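Local atomic coordinates of ferric uptake regulation protein (Helicobacter pylori, PDB entry 2XIG), a protein that probably acts as a global iron-responsive repressor, using ferrous iron as cofactor to bind the operators of the genes it controls. Residues H99-H104 with D135-V140. The protein carries 2 engineered substitutions. Residues are numbered along the deposited sequence; the frame is centred on the assembly and turned at random.
With ZN (zinc ion), chain L; ZN (zinc ion), chain M.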
loop_
_atom_site.group_PDB
_atom_site.type_symbol
_atom_site.label_atom_id
_atom_site.label_comp_id
_atom_site.label_asym_id
_atom_site.label_seq_id
_atom_site.Cartn_x
_atom_site.Cartn_y
_atom_site.Cartn_z
ATOM N N HIS C 99 16.879 0.539 -13.092
ATOM C CA HIS C 99 16.005 1.689 -12.916
ATOM C C HIS C 99 15.956 2.254 -11.516
ATOM O O HIS C 99 15.877 1.518 -10.536
ATOM C CB HIS C 99 14.582 1.340 -13.333
ATOM C CG HIS C 99 14.458 0.956 -14.769
ATOM N ND1 HIS C 99 14.527 -0.354 -15.194
ATOM C CD2 HIS C 99 14.285 1.707 -15.883
ATOM C CE1 HIS C 99 14.382 -0.395 -16.504
ATOM N NE2 HIS C 99 14.232 0.840 -16.945
ATOM N N ILE C 100 15.981 3.580 -11.459
ATOM C CA ILE C 100 15.690 4.330 -10.248
ATOM C C ILE C 100 14.298 4.942 -10.434
ATOM O O ILE C 100 13.990 5.474 -11.490
ATOM C CB ILE C 100 16.746 5.438 -10.059
ATOM C CG1 ILE C 100 18.075 4.817 -9.624
ATOM C CG2 ILE C 100 16.290 6.476 -9.046
ATOM C CD1 ILE C 100 19.295 5.671 -9.931
ATOM N N ILE C 101 13.453 4.853 -9.415
ATOM C CA ILE C 101 12.083 5.361 -9.513
ATOM C C ILE C 101 11.776 6.213 -8.294
ATOM O O ILE C 101 11.952 5.763 -7.166
ATOM C CB ILE C 101 11.044 4.210 -9.576
ATOM C CG1 ILE C 101 11.374 3.226 -10.705
ATOM C CG2 ILE C 101 9.622 4.762 -9.714
ATOM C CD1 ILE C 101 12.125 2.006 -10.230
ATOM N N CYS C 102 11.327 7.445 -8.517
ATOM C CA CYS C 102 11.003 8.340 -7.422
ATOM C C CYS C 102 9.623 8.013 -6.859
ATOM O O CYS C 102 8.640 7.994 -7.590
ATOM C CB CYS C 102 11.035 9.802 -7.871
ATOM S SG CYS C 102 10.603 10.908 -6.516
ATOM N N LEU C 103 9.565 7.756 -5.559
ATOM C CA LEU C 103 8.310 7.399 -4.903
ATOM C C LEU C 103 7.317 8.548 -4.836
ATOM O O LEU C 103 6.129 8.331 -4.589
ATOM C CB LEU C 103 8.582 6.905 -3.487
ATOM C CG LEU C 103 9.282 5.556 -3.421
ATOM C CD1 LEU C 103 9.997 5.410 -2.101
ATOM C CD2 LEU C 103 8.281 4.423 -3.643
ATOM N N HIS C 104 7.795 9.771 -5.033
ATOM C CA HIS C 104 6.917 10.928 -4.877
ATOM C C HIS C 104 6.336 11.386 -6.211
ATOM O O HIS C 104 5.127 11.592 -6.324
ATOM C CB HIS C 104 7.636 12.078 -4.165
ATOM C CG HIS C 104 6.737 13.234 -3.839
ATOM N ND1 HIS C 104 5.639 13.110 -3.016
ATOM C CD2 HIS C 104 6.771 14.531 -4.226
ATOM C CE1 HIS C 104 5.034 14.282 -2.911
ATOM N NE2 HIS C 104 5.704 15.162 -3.635
ATOM N N ASP C 135 16.889 -8.333 -12.068
ATOM C CA ASP C 135 15.937 -7.235 -12.043
ATOM C C ASP C 135 16.303 -6.401 -10.829
ATOM O O ASP C 135 16.312 -6.908 -9.699
ATOM C CB ASP C 135 14.508 -7.769 -11.918
ATOM C CG ASP C 135 13.470 -6.665 -11.936
ATOM O OD1 ASP C 135 13.148 -6.168 -13.032
ATOM O OD2 ASP C 135 12.976 -6.295 -10.854
ATOM N N MET C 136 16.635 -5.136 -11.062
ATOM C CA MET C 136 17.093 -4.265 -9.996
ATOM C C MET C 136 16.376 -2.934 -10.117
ATOM O O MET C 136 16.470 -2.267 -11.142
ATOM C CB MET C 136 18.613 -4.075 -10.079
ATOM C CG MET C 136 19.179 -2.986 -9.173
ATOM S SD MET C 136 20.992 -2.941 -9.261
ATOM C CE MET C 136 21.370 -1.448 -8.369
ATOM N N LYS C 137 15.628 -2.576 -9.076
ATOM C CA LYS C 137 14.939 -1.290 -9.034
ATOM C C LYS C 137 15.285 -0.616 -7.735
ATOM O O LYS C 137 15.288 -1.257 -6.677
ATOM C CB LYS C 137 13.424 -1.459 -9.120
ATOM C CG LYS C 137 12.926 -2.146 -10.371
ATOM C CD LYS C 137 11.549 -2.741 -10.125
ATOM C CE LYS C 137 11.265 -3.874 -11.093
ATOM N NZ LYS C 137 10.496 -4.952 -10.423
ATOM N N MET C 138 15.600 0.671 -7.805
ATOM C CA MET C 138 15.830 1.435 -6.592
ATOM C C MET C 138 14.779 2.520 -6.464
ATOM O O MET C 138 14.518 3.244 -7.409
ATOM C CB MET C 138 17.225 2.034 -6.572
ATOM C CG MET C 138 18.277 1.069 -6.049
ATOM S SD MET C 138 19.615 0.977 -7.215
ATOM C CE MET C 138 20.233 2.643 -7.159
ATOM N N PHE C 139 14.168 2.606 -5.288
ATOM C CA PHE C 139 13.102 3.577 -5.052
ATOM C C PHE C 139 13.652 4.708 -4.208
ATOM O O PHE C 139 14.301 4.474 -3.199
ATOM C CB PHE C 139 11.918 2.898 -4.360
ATOM C CG PHE C 139 11.265 1.842 -5.208
ATOM C CD1 PHE C 139 10.320 2.196 -6.157
ATOM C CD2 PHE C 139 11.628 0.503 -5.090
ATOM C CE1 PHE C 139 9.723 1.237 -6.958
ATOM C CE2 PHE C 139 11.035 -0.459 -5.893
ATOM C CZ PHE C 139 10.079 -0.091 -6.824
ATOM N N VAL C 140 13.399 5.939 -4.636
ATOM C CA VAL C 140 14.064 7.088 -4.050
ATOM C C VAL C 140 13.106 8.259 -3.879
ATOM O O VAL C 140 11.976 8.213 -4.343
ATOM C CB VAL C 140 15.204 7.573 -4.974
ATOM C CG1 VAL C 140 16.210 6.450 -5.216
ATOM C CG2 VAL C 140 14.631 8.062 -6.298
HETATM ZN ZN ZN L . 14.243 1.536 -18.931
HETATM ZN ZN ZN M . 10.530 12.990 -7.658
HETATM O O HOH W 1 14.675 -2.370 -13.445
#
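Ile101 binds Met138 and Val140 through its backbone, at the middle of two parallel strands: Ile101 N donates to Met138 O over 2.8 Å, and Val140 N to Ile101 O. Met138 N bonds to His99 O in the same pattern, and beyond the end of strand 99-102 Leu103 N continues it to Val140 O at 2.7 Å. At the other end the bond from His99 N to Met136 O is weak, and a water also bridges the two residues, accepting from the edge of the imidazole at His99 ND1 and donating to Met136 O. This leaves His99 NE2 to bind a zinc ion at 2.1 Å. On one face of the sheet, Ile100 CG2 meets Val140 CG2 at 3.6 Å, the side chains crossing at about a right angle, while Ile100 CG1 touches the terminal CE of Met138. On the other, Ile101 CB and Leu103 CD2 approach the Phe139 ring obliquely near CD1, and Ile101 CD1 lies alongside Lys137 CB at 3.9 Å. Cys102 SG, anti to its backbone N (chi1 179°), reaches a second zinc ion at 2.4 Å and also accepts a bond from His104 N. Cys105, Cys142 and Cys145 complete that site; His42, Glu90 and His97 share the zinc of His99. Strand 108-111 flanks strand 99-102, and strand 135-140 pairs antiparallel with a strand of the second subunit. The arrangement is the parallel strand pair of the mixed sheet in the Fur dimerization domain, with a Cys4 zinc site at one end and a zinc site shared with the DNA-binding region at the other.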